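PDB 5NXK: serine-rich secreted cell wall anchored (LPXTG-motif ) protein from Lactobacillus reuteri ATCC 53608, which probably acts as an adhesin, its beta-solenoid binding region helping the gut bacterium attach to host surfaces. Local coordinates for residues S115-G120 with Y164-I169; M188-A193 with I223-G228; I265-G270 with G297-I302; V203-N208 with F233-N238. All blocks are in the same frame, centred on the assembly; numbering follows the deposited sequence.

Interaction 1. Residues S115-G120 with Y164-I169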
loop_
_atom_site.group_PDB
_atom_site.type_symbol
_atom_site.label_atom_id
_atom_site.label_comp_id
_atom_site.label_asym_id
_atom_site.label_seq_id
_atom_site.Cartn_x
_atom_site.Cartn_y
_atom_site.Cartn_z
ATOM N N SER A 115 -1.763 4.618 -6.770
ATOM C CA SER A 115 -2.278 5.972 -6.572
ATOM C C SER A 115 -1.593 6.976 -7.470
ATOM O O SER A 115 -0.470 6.749 -7.934
ATOM C CB SER A 115 -2.104 6.387 -5.103
ATOM O OG SER A 115 -0.729 6.582 -4.808
ATOM N N LYS A 116 -2.281 8.084 -7.725
ATOM C CA LYS A 116 -1.670 9.256 -8.333
ATOM C C LYS A 116 -0.702 9.876 -7.331
ATOM O O LYS A 116 -1.024 9.996 -6.149
ATOM C CB LYS A 116 -2.732 10.289 -8.723
ATOM C CG LYS A 116 -3.373 10.104 -10.093
ATOM C CD LYS A 116 -4.549 11.079 -10.241
ATOM C CE LYS A 116 -5.246 10.950 -11.589
ATOM N NZ LYS A 116 -4.315 10.615 -12.691
ATOM N N THR A 117 0.484 10.255 -7.792
ATOM C CA THR A 117 1.506 10.755 -6.892
ATOM C C THR A 117 1.671 12.278 -7.004
ATOM O O THR A 117 2.500 12.868 -6.310
ATOM C CB THR A 117 2.838 10.060 -7.172
ATOM O OG1 THR A 117 3.182 10.241 -8.556
ATOM C CG2 THR A 117 2.703 8.568 -6.883
ATOM N N GLY A 118 0.888 12.918 -7.879
ATOM C CA GLY A 118 1.031 14.354 -8.081
ATOM C C GLY A 118 -0.243 15.128 -7.772
ATOM O O GLY A 118 -0.513 16.170 -8.363
ATOM N N ALA A 119 -1.007 14.637 -6.805
ATOM C CA ALA A 119 -2.292 15.231 -6.469
ATOM C C ALA A 119 -2.532 15.260 -4.963
ATOM O O ALA A 119 -1.608 15.497 -4.173
ATOM C CB ALA A 119 -3.419 14.471 -7.173
ATOM N N GLY A 120 -3.776 15.007 -4.564
ATOM C CA GLY A 120 -4.142 15.084 -3.160
ATOM C C GLY A 120 -3.587 13.945 -2.320
ATOM O O GLY A 120 -3.016 12.975 -2.852
ATOM N N TYR A 164 1.860 1.098 -4.316
ATOM C CA TYR A 164 2.339 2.392 -4.797
ATOM C C TYR A 164 1.369 3.447 -4.286
ATOM O O TYR A 164 0.462 3.889 -4.995
ATOM C CB TYR A 164 2.432 2.391 -6.323
ATOM C CG TYR A 164 3.176 3.538 -6.955
ATOM C CD1 TYR A 164 4.561 3.646 -6.825
ATOM C CD2 TYR A 164 2.505 4.497 -7.723
ATOM C CE1 TYR A 164 5.254 4.674 -7.420
ATOM C CE2 TYR A 164 3.200 5.539 -8.339
ATOM C CZ TYR A 164 4.572 5.617 -8.181
ATOM O OH TYR A 164 5.293 6.630 -8.769
ATOM N N VAL A 165 1.583 3.836 -3.034
ATOM C CA VAL A 165 0.670 4.700 -2.307
ATOM C C VAL A 165 1.430 5.973 -1.999
ATOM O O VAL A 165 2.448 5.944 -1.307
ATOM C CB VAL A 165 0.182 4.047 -1.001
ATOM C CG1 VAL A 165 -0.711 5.016 -0.212
ATOM C CG2 VAL A 165 -0.537 2.729 -1.293
ATOM N N SER A 166 0.941 7.096 -2.509
ATOM C CA SER A 166 1.779 8.283 -2.540
ATOM C C SER A 166 2.228 8.772 -1.160
ATOM O O SER A 166 3.413 9.066 -0.957
ATOM C CB SER A 166 1.046 9.408 -3.273
ATOM O OG SER A 166 1.920 10.502 -3.474
ATOM N N ASN A 167 1.299 8.880 -0.213
ATOM C CA ASN A 167 1.600 9.658 0.997
ATOM C C ASN A 167 1.671 8.921 2.317
ATOM O O ASN A 167 2.480 9.282 3.177
ATOM C CB ASN A 167 0.584 10.785 1.146
ATOM C CG ASN A 167 0.536 11.654 -0.077
ATOM O OD1 ASN A 167 -0.420 11.584 -0.845
ATOM N ND2 ASN A 167 1.588 12.443 -0.298
ATOM N N ALA A 168 0.791 7.953 2.535
ATOM C CA ALA A 168 0.841 7.277 3.830
ATOM C C ALA A 168 0.371 5.840 3.802
ATOM O O ALA A 168 -0.643 5.523 3.192
ATOM C CB ALA A 168 0.033 8.061 4.853
ATOM N N ILE A 169 1.130 4.961 4.440
ATOM C CA ILE A 169 0.625 3.625 4.748
ATOM C C ILE A 169 0.706 3.469 6.264
ATOM O O ILE A 169 1.789 3.545 6.854
ATOM C CB ILE A 169 1.420 2.525 4.032
ATOM C CG1 ILE A 169 1.306 2.683 2.513
ATOM C CG2 ILE A 169 0.927 1.143 4.426
ATOM C CD1 ILE A 169 2.186 1.713 1.773
HETATM O O HOH W 1 1.073 13.177 -3.395
HETATM O O HOH W 2 3.730 8.281 -10.478
HETATM O O HOH W 3 -0.341 15.034 -1.320
#
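S115 ends strand 113-115 and runs beside Y164 at the end of strand 163-164, with S115 N 2.9 Å from Y164 O. The chains then leave the sheet: S115 lies nearest V165 and T117 nearest S166, the latter two CA atoms being 5.0 Å apart, and 115-120 curls into a loop while 164-169 bends toward strand 168-171. Side chains take over where the ladder stops. S115 OG, set between its own backbone N and carbonyl carbon (chi1 70°), reaches across and donates to Y164 O at 3.0 Å, tilted from the carbonyl plane. The same hydroxyl receives a weak, bent bond from S166 N, so one oxygen holds the bend of the facing chain. Farther out, T117 and Y164 cross at about a right angle, with T117 CG2 obliquely against the ring, 3.4 Å from Y164 CE2. Water 2, in the plane of the ring, bridges T117 OG1 and Y164 OH. Water 1 links S166 OG to N167 ND2 and more weakly to T117 O. Both side chains have further partners: S166 OG bonds L191 O, N167 OD1 takes K122 N and N167 ND2 reaches I200 O. Side chains of the contact touch strand 122-127 (S115 and S166 on K122) and strand 186-191 (T117 and Y164 on L191), and the Y164 ring stacks on W114 and meets W189 edge-to-face.

Interaction 2. Residues M188-A193 with I223-G228; sequences MWLLTA and IKLDGG
L190 and L225 lie side by side, pointing the same way into the interior, with L190 CD1 3.9 Å from L225 CD2. The other methyl contact of L190 CD1 is looser, to I223 CG2, and M188 SD comes to 4.3 Å from I223 CG1. V203 and F233 of the facing sheet close over this oily layer. Between the layers of side chains runs the backbone ladder: strands 188-191 and 223-226 are parallel, their directions only 3° apart, and M188 O, L190 N and L190 O bond in turn to K224 N, K224 O and D226 N. These are successive rungs of a right-handed parallel beta-helix, the beta-solenoid of the pectate lyase-like adhesins, in which equivalent residues of neighbouring coils sit one above the other. The opposite side of the ladder carries W189, L191, K224 and D226. W189 and K224 both leave with CG opposite the backbone N (chi1 -167° and -170°), which lays them side by side and brings K224 CD over one face of the indole, 3.9 Å from the centroid of the five-membered ring, a CH-pi contact offset toward the rim. At the edge of that ring W189 NE1 donates to D226 OD2 at 2.9 Å, meeting that oxygen's anti lone pair, with carboxylate and ring planes turned well apart. L191 CG rests on D226 CB at 3.8 Å. Beyond the strands the pairing continues into the turns: T192 N donates to D226 O from well above the carbonyl plane, and T192 OG1 accepts G228 N at 2.8 Å.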
loop_
_atom_site.group_PDB
_atom_site.type_symbol
_atom_site.label_atom_id
_atom_site.label_comp_id
_atom_site.label_asym_id
_atom_site.label_seq_id
_atom_site.Cartn_x
_atom_site.Cartn_y
_atom_site.Cartn_z
ATOM N N MET A 188 6.697 -1.697 -0.435
ATOM C CA MET A 188 5.938 -0.446 -0.280
ATOM C C MET A 188 6.707 0.686 -0.930
ATOM O O MET A 188 7.819 0.991 -0.511
ATOM C CB MET A 188 5.710 -0.103 1.190
ATOM C CG MET A 188 4.829 -1.071 1.962
ATOM S SD MET A 188 4.772 -0.585 3.713
ATOM C CE MET A 188 3.568 -1.752 4.344
ATOM N N TRP A 189 6.122 1.315 -1.943
ATOM C CA TRP A 189 6.767 2.435 -2.598
ATOM C C TRP A 189 5.878 3.657 -2.443
ATOM O O TRP A 189 4.794 3.717 -3.016
ATOM C CB TRP A 189 7.013 2.148 -4.088
ATOM C CG TRP A 189 7.941 3.124 -4.747
ATOM C CD1 TRP A 189 8.472 4.254 -4.194
ATOM C CD2 TRP A 189 8.486 3.037 -6.075
ATOM N NE1 TRP A 189 9.297 4.877 -5.091
ATOM C CE2 TRP A 189 9.327 4.151 -6.250
ATOM C CE3 TRP A 189 8.336 2.129 -7.130
ATOM C CZ2 TRP A 189 10.020 4.383 -7.442
ATOM C CZ3 TRP A 189 9.030 2.359 -8.307
ATOM C CH2 TRP A 189 9.860 3.474 -8.454
ATOM N N LEU A 190 6.347 4.624 -1.662
ATOM C CA LEU A 190 5.604 5.852 -1.425
ATOM C C LEU A 190 6.392 6.981 -2.062
ATOM O O LEU A 190 7.513 7.281 -1.650
ATOM C CB LEU A 190 5.387 6.110 0.065
ATOM C CG LEU A 190 4.603 5.066 0.877
ATOM C CD1 LEU A 190 5.499 3.925 1.364
ATOM C CD2 LEU A 190 3.854 5.716 2.047
ATOM N N LEU A 191 5.799 7.583 -3.085
ATOM C CA LEU A 191 6.463 8.601 -3.891
ATOM C C LEU A 191 5.545 9.814 -4.050
ATOM O O LEU A 191 4.338 9.660 -4.233
ATOM C CB LEU A 191 6.835 8.022 -5.271
ATOM C CG LEU A 191 7.558 8.891 -6.312
ATOM C CD1 LEU A 191 8.536 8.036 -7.147
ATOM C CD2 LEU A 191 6.556 9.628 -7.231
ATOM N N THR A 192 6.104 11.014 -3.979
ATOM C CA THR A 192 5.349 12.191 -4.396
ATOM C C THR A 192 6.073 12.830 -5.568
ATOM O O THR A 192 7.290 12.791 -5.658
ATOM C CB THR A 192 5.173 13.225 -3.258
ATOM O OG1 THR A 192 6.437 13.851 -2.979
ATOM C CG2 THR A 192 4.671 12.545 -1.981
ATOM N N ALA A 193 5.316 13.495 -6.422
ATOM C CA ALA A 193 5.870 14.154 -7.590
ATOM C C ALA A 193 5.584 15.635 -7.424
ATOM O O ALA A 193 4.823 16.018 -6.543
ATOM C CB ALA A 193 5.252 13.613 -8.872
ATOM N N ILE A 223 10.776 -0.950 1.897
ATOM C CA ILE A 223 10.109 0.343 1.894
ATOM C C ILE A 223 10.959 1.361 1.146
ATOM O O ILE A 223 12.120 1.577 1.467
ATOM C CB ILE A 223 9.835 0.861 3.320
ATOM C CG1 ILE A 223 8.988 -0.139 4.117
ATOM C CG2 ILE A 223 9.133 2.224 3.278
ATOM C CD1 ILE A 223 8.800 0.278 5.593
ATOM N N LYS A 224 10.382 1.956 0.116
ATOM C CA LYS A 224 11.068 3.005 -0.599
ATOM C C LYS A 224 10.278 4.292 -0.430
ATOM O O LYS A 224 9.097 4.363 -0.782
ATOM C CB LYS A 224 11.250 2.655 -2.083
ATOM C CG LYS A 224 12.177 3.638 -2.766
ATOM C CD LYS A 224 12.381 3.399 -4.253
ATOM C CE LYS A 224 13.441 4.376 -4.758
ATOM N NZ LYS A 224 14.480 3.719 -5.571
ATOM N N LEU A 225 10.939 5.298 0.130
ATOM C CA LEU A 225 10.299 6.562 0.473
ATOM C C LEU A 225 10.857 7.651 -0.455
ATOM O O LEU A 225 12.067 7.894 -0.469
ATOM C CB LEU A 225 10.555 6.906 1.949
ATOM C CG LEU A 225 10.010 5.934 3.014
ATOM C CD1 LEU A 225 10.509 6.308 4.418
ATOM C CD2 LEU A 225 8.480 5.832 2.988
ATOM N N ASP A 226 9.984 8.265 -1.254
ATOM C CA ASP A 226 10.384 9.277 -2.228
ATOM C C ASP A 226 9.500 10.527 -2.122
ATOM O O ASP A 226 9.026 11.048 -3.135
ATOM C CB ASP A 226 10.328 8.703 -3.650
ATOM C CG ASP A 226 11.555 7.859 -3.995
ATOM O OD1 ASP A 226 12.691 8.275 -3.661
ATOM O OD2 ASP A 226 11.382 6.762 -4.572
ATOM N N GLY A 227 9.242 10.967 -0.890
ATOM C CA GLY A 227 8.562 12.228 -0.616
ATOM C C GLY A 227 9.402 13.441 -0.994
ATOM O O GLY A 227 10.601 13.484 -0.702
ATOM N N GLY A 228 8.783 14.428 -1.640
ATOM C CA GLY A 228 9.505 15.627 -2.043
ATOM C C GLY A 228 9.976 16.515 -0.900
ATOM O O GLY A 228 10.983 17.207 -1.042
#

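Interaction 3. Residues I265-G270 with G297-I302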
loop_
_atom_site.group_PDB
_atom_site.type_symbol
_atom_site.label_atom_id
_atom_site.label_comp_id
_atom_site.label_asym_id
_atom_site.label_seq_id
_atom_site.Cartn_x
_atom_site.Cartn_y
_atom_site.Cartn_z
ATOM N N ILE A 265 13.324 8.590 10.823
ATOM C CA ILE A 265 12.972 7.255 11.251
ATOM C C ILE A 265 12.975 7.238 12.782
ATOM O O ILE A 265 13.943 7.648 13.423
ATOM C CB ILE A 265 13.934 6.226 10.673
ATOM C CG1 ILE A 265 13.910 6.307 9.134
ATOM C CG2 ILE A 265 13.603 4.813 11.182
ATOM C CD1 ILE A 265 14.890 5.382 8.459
ATOM N N GLU A 266 11.865 6.808 13.367
ATOM C CA GLU A 266 11.716 6.851 14.813
ATOM C C GLU A 266 11.272 5.487 15.302
ATOM O O GLU A 266 10.248 4.979 14.874
ATOM C CB GLU A 266 10.704 7.930 15.226
ATOM C CG GLU A 266 11.108 9.363 14.814
ATOM C CD GLU A 266 10.083 10.439 15.203
ATOM O OE1 GLU A 266 8.947 10.405 14.678
ATOM O OE2 GLU A 266 10.417 11.321 16.024
ATOM N N LEU A 267 12.052 4.898 16.197
ATOM C CA LEU A 267 11.758 3.574 16.733
ATOM C C LEU A 267 11.501 3.745 18.226
ATOM O O LEU A 267 12.431 3.965 18.997
ATOM C CB LEU A 267 12.916 2.603 16.485
ATOM C CG LEU A 267 13.415 2.471 15.032
ATOM C CD1 LEU A 267 14.435 1.352 14.864
ATOM C CD2 LEU A 267 12.257 2.255 14.075
ATOM N N ALA A 268 10.247 3.633 18.638
ATOM C CA ALA A 268 9.856 4.058 19.980
ATOM C C ALA A 268 10.251 3.068 21.066
ATOM O O ALA A 268 10.489 1.892 20.794
ATOM C CB ALA A 268 8.332 4.298 20.028
ATOM N N LYS A 269 10.310 3.548 22.306
ATOM C CA LYS A 269 10.585 2.667 23.447
ATOM C C LYS A 269 9.587 1.500 23.463
ATOM O O LYS A 269 8.399 1.669 23.140
ATOM C CB LYS A 269 10.586 3.441 24.771
ATOM C CG LYS A 269 9.248 3.981 25.216
ATOM C CD LYS A 269 9.286 4.395 26.694
ATOM C CE LYS A 269 8.066 5.241 27.066
ATOM N NZ LYS A 269 8.376 6.699 26.974
ATOM N N GLY A 270 10.090 0.313 23.798
ATOM C CA GLY A 270 9.286 -0.890 23.831
ATOM C C GLY A 270 9.168 -1.589 22.489
ATOM O O GLY A 270 8.791 -2.754 22.434
ATOM N N GLY A 297 14.156 1.998 21.145
ATOM C CA GLY A 297 13.730 0.674 21.559
ATOM C C GLY A 297 14.819 -0.372 21.424
ATOM O O GLY A 297 15.994 -0.105 21.692
ATOM N N THR A 298 14.426 -1.563 20.986
ATOM C CA THR A 298 15.359 -2.651 20.728
ATOM C C THR A 298 15.387 -2.905 19.232
ATOM O O THR A 298 14.349 -3.123 18.623
ATOM C CB THR A 298 14.939 -3.939 21.464
ATOM O OG1 THR A 298 14.873 -3.674 22.866
ATOM C CG2 THR A 298 15.927 -5.079 21.212
ATOM N N ALA A 299 16.570 -2.873 18.640
ATOM C CA ALA A 299 16.667 -3.127 17.213
ATOM C C ALA A 299 17.866 -3.989 16.905
ATOM O O ALA A 299 18.925 -3.855 17.521
ATOM C CB ALA A 299 16.739 -1.815 16.429
ATOM N N THR A 300 17.679 -4.875 15.936
ATOM C CA THR A 300 18.749 -5.697 15.415
ATOM C C THR A 300 18.797 -5.507 13.909
ATOM O O THR A 300 17.798 -5.732 13.228
ATOM C CB THR A 300 18.534 -7.171 15.762
ATOM O OG1 THR A 300 18.522 -7.305 17.184
ATOM C CG2 THR A 300 19.652 -8.041 15.173
ATOM N N LEU A 301 19.942 -5.056 13.400
ATOM C CA LEU A 301 20.117 -4.821 11.968
ATOM C C LEU A 301 21.204 -5.734 11.415
ATOM O O LEU A 301 22.346 -5.674 11.844
ATOM C CB LEU A 301 20.471 -3.348 11.684
ATOM C CG LEU A 301 19.341 -2.324 11.532
ATOM C CD1 LEU A 301 18.478 -2.283 12.781
ATOM C CD2 LEU A 301 19.907 -0.923 11.231
ATOM N N ILE A 302 20.835 -6.575 10.457
ATOM C CA ILE A 302 21.727 -7.605 9.954
ATOM C C ILE A 302 22.001 -7.437 8.466
ATOM O O ILE A 302 21.111 -7.105 7.688
ATOM C CB ILE A 302 21.146 -9.016 10.235
ATOM C CG1 ILE A 302 21.087 -9.260 11.747
ATOM C CG2 ILE A 302 21.987 -10.106 9.569
ATOM C CD1 ILE A 302 20.180 -10.400 12.133
#
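The flat groups that meet here are peptides: the carbonyl groups of L267 and A268 approach G297, and no aromatic ring takes part. A268 O comes 3.5 Å from G297 CA in a CA-H...O contact that is well bent, 124° at the hydrogen, while L267 O lies 3.4 Å from G297 N. Both segments belong to the same corner of the beta-solenoid in consecutive coils. Residues 268-270 carry the chain out of strand 261-267 toward strand 272-277, and G297 stands just before strand 298-303, the outermost strand of the neighbouring sheet. At the turn the coils come close together, with K269 CA only 4.2 Å from G297 CA. G297 has no side chain to hold the two backbones apart, and this bare CA is what sits against A268 O. G270, with positive phi (86°), takes a conformation that suits glycine and turns the chain toward S271, whose OG bonds A268 O. The two ranges part because 265-267 leads into the corner and 298-302 leads out of it; strand 298-303 lies beside 272-277. K269 NZ forms a long, weak ion pair with E237 OE2, so this corner also leans on the coil before it. L267 points inward, its side chain resting on V235 and F295, the backbone bonded to D294 in the last strand of that sheet. Its reach across the contact is short: the methyl L267 CD1 touches the A299 methyl CB at 4.2 Å.

Interaction 4. Residues V203-N208 with F233-N238; sequences VTVGNN and FIVNEN
Two neighbouring rungs of the longest parallel sheet of the beta-solenoid meet here, V203-V205 over F233-V235, together with the corners that follow them. The strands run 4° from parallel, V203 pairing with F233, T204 with I234 and V205 with V235. V203 O takes I234 N, and V205 N donates to I234 O at 2.8 Å. On the interior side, F233 has its CG opposite the backbone N (chi1 -180°), which swings the ring back under the coil: F233 CD1 lies 3.9 Å from V203 CB, and V205 CG2 is 4.2 Å from F233 CE1. V235 CG2, from the same strand, sits over one face of that ring, toward its rim. On the outer side T204 and I234 pack loosely, and T204 OG1 is held by N170 OD1. Past the strands, V205 O becomes a double acceptor: N236 N reaches it at 2.9 Å and N236 ND2 at 3.0 Å, the second from above the carbonyl plane but with the oxygen close to the amide plane of N236. The side chain thus folds back on the rung its own N-H makes, and two bonds from one residue grip V205 O. At the corner, N208 N donates to E237 O at 3.1 Å. N208 and N238 sit at equivalent positions with positive phi, their side chains side by side, their amide planes 32° apart. Apolar packing therefore secures the interior, whereas at the corner backbone bonding thins to N208 N-E237 O, and the N236 amide and water 4, between N208 OD1 and N238 ND2, add polar links.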
loop_
_atom_site.group_PDB
_atom_site.type_symbol
_atom_site.label_atom_id
_atom_site.label_comp_id
_atom_site.label_asym_id
_atom_site.label_seq_id
_atom_site.Cartn_x
_atom_site.Cartn_y
_atom_site.Cartn_z
ATOM N N VAL A 203 5.313 5.895 6.397
ATOM C CA VAL A 203 4.821 4.604 6.880
ATOM C C VAL A 203 4.811 4.625 8.395
ATOM O O VAL A 203 5.816 4.992 9.008
ATOM C CB VAL A 203 5.683 3.437 6.393
ATOM C CG1 VAL A 203 5.189 2.098 6.997
ATOM C CG2 VAL A 203 5.676 3.391 4.863
ATOM N N THR A 204 3.681 4.284 9.008
ATOM C CA THR A 204 3.648 4.201 10.473
ATOM C C THR A 204 3.258 2.797 10.901
ATOM O O THR A 204 2.518 2.114 10.197
ATOM C CB THR A 204 2.651 5.185 11.118
ATOM O OG1 THR A 204 1.309 4.803 10.771
ATOM C CG2 THR A 204 2.910 6.598 10.639
ATOM N N VAL A 205 3.798 2.349 12.024
ATOM C CA VAL A 205 3.360 1.103 12.632
ATOM C C VAL A 205 2.840 1.457 14.032
ATOM O O VAL A 205 3.594 1.963 14.868
ATOM C CB VAL A 205 4.498 0.062 12.702
ATOM C CG1 VAL A 205 3.986 -1.254 13.299
ATOM C CG2 VAL A 205 5.096 -0.177 11.313
ATOM N N GLY A 206 1.551 1.227 14.286
ATOM C CA GLY A 206 0.922 1.749 15.495
ATOM C C GLY A 206 1.290 1.005 16.776
ATOM O O GLY A 206 1.953 -0.043 16.730
ATOM N N ASN A 207 0.877 1.551 17.921
ATOM C CA ASN A 207 1.101 0.890 19.209
ATOM C C ASN A 207 0.695 -0.564 19.198
ATOM O O ASN A 207 -0.392 -0.889 18.747
ATOM C CB ASN A 207 0.332 1.566 20.340
ATOM C CG ASN A 207 0.931 2.870 20.758
ATOM O OD1 ASN A 207 1.687 3.492 20.013
ATOM N ND2 ASN A 207 0.646 3.271 21.990
ATOM N N ASN A 208 1.569 -1.428 19.711
ATOM C CA ASN A 208 1.277 -2.852 19.859
ATOM C C ASN A 208 0.911 -3.544 18.562
ATOM O O ASN A 208 0.298 -4.609 18.583
ATOM C CB ASN A 208 0.154 -3.070 20.869
ATOM C CG ASN A 208 0.490 -2.521 22.233
ATOM O OD1 ASN A 208 -0.071 -1.510 22.666
ATOM N ND2 ASN A 208 1.409 -3.189 22.929
ATOM N N PHE A 233 9.483 6.916 8.646
ATOM C CA PHE A 233 9.159 5.549 9.048
ATOM C C PHE A 233 9.070 5.574 10.561
ATOM O O PHE A 233 10.079 5.812 11.242
ATOM C CB PHE A 233 10.213 4.542 8.577
ATOM C CG PHE A 233 9.909 3.106 8.963
ATOM C CD1 PHE A 233 8.634 2.583 8.794
ATOM C CD2 PHE A 233 10.914 2.271 9.447
ATOM C CE1 PHE A 233 8.350 1.262 9.125
ATOM C CE2 PHE A 233 10.644 0.948 9.781
ATOM C CZ PHE A 233 9.368 0.436 9.618
ATOM N N ILE A 234 7.858 5.404 11.078
ATOM C CA ILE A 234 7.604 5.581 12.498
ATOM C C ILE A 234 7.098 4.276 13.094
ATOM O O ILE A 234 6.074 3.764 12.678
ATOM C CB ILE A 234 6.573 6.690 12.767
ATOM C CG1 ILE A 234 7.044 8.009 12.164
ATOM C CG2 ILE A 234 6.359 6.858 14.269
ATOM C CD1 ILE A 234 5.985 9.083 12.190
ATOM N N VAL A 235 7.832 3.741 14.056
ATOM C CA VAL A 235 7.447 2.528 14.752
ATOM C C VAL A 235 7.116 2.898 16.200
ATOM O O VAL A 235 7.991 3.303 16.958
ATOM C CB VAL A 235 8.563 1.489 14.693
ATOM C CG1 VAL A 235 8.190 0.253 15.518
ATOM C CG2 VAL A 235 8.857 1.142 13.235
ATOM N N ASN A 236 5.848 2.775 16.575
ATOM C CA ASN A 236 5.387 3.254 17.873
ATOM C C ASN A 236 5.643 2.271 19.025
ATOM O O ASN A 236 6.177 1.174 18.814
ATOM C CB ASN A 236 3.891 3.623 17.788
ATOM C CG ASN A 236 3.664 4.931 17.045
ATOM O OD1 ASN A 236 3.790 5.994 17.638
ATOM N ND2 ASN A 236 3.330 4.862 15.759
ATOM N N GLU A 237 5.284 2.679 20.240
ATOM C CA GLU A 237 5.572 1.876 21.429
ATOM C C GLU A 237 5.066 0.451 21.328
ATOM O O GLU A 237 3.945 0.209 20.875
ATOM C CB GLU A 237 4.994 2.498 22.700
ATOM C CG GLU A 237 5.578 3.841 23.062
ATOM C CD GLU A 237 5.124 4.308 24.431
ATOM O OE1 GLU A 237 4.195 3.683 24.996
ATOM O OE2 GLU A 237 5.683 5.311 24.928
ATOM N N ASN A 238 5.931 -0.480 21.725
ATOM C CA ASN A 238 5.629 -1.910 21.776
ATOM C C ASN A 238 5.274 -2.544 20.439
ATOM O O ASN A 238 4.830 -3.686 20.396
ATOM C CB ASN A 238 4.509 -2.173 22.787
ATOM C CG ASN A 238 4.827 -1.598 24.164
ATOM O OD1 ASN A 238 5.957 -1.696 24.640
ATOM N ND2 ASN A 238 3.839 -0.983 24.797
HETATM O O HOH W 4 1.272 -0.087 24.280
#

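Interactions 1 and 2 are buried and adjoin each other, T117 meeting A193 and S166 meeting L191. Interaction 4 is partly buried, and interaction 3 lies at the surface near the last coil. The 200-205 and 230-235 strands of interaction 4 follow directly on those of interaction 2, and I223 CD1 reaches F233 CE1 across the interior where the two ladders face. Interaction 4 also adjoins interaction 3 within one sheet, E266 O and A268 N bonding V235. Interactions 2 and 4 are regular parallel ladders with greasy interiors; interaction 1 replaces the ladder with hydroxyls and waters at a bend, and interaction 3 rests on close backbone approach at a corner.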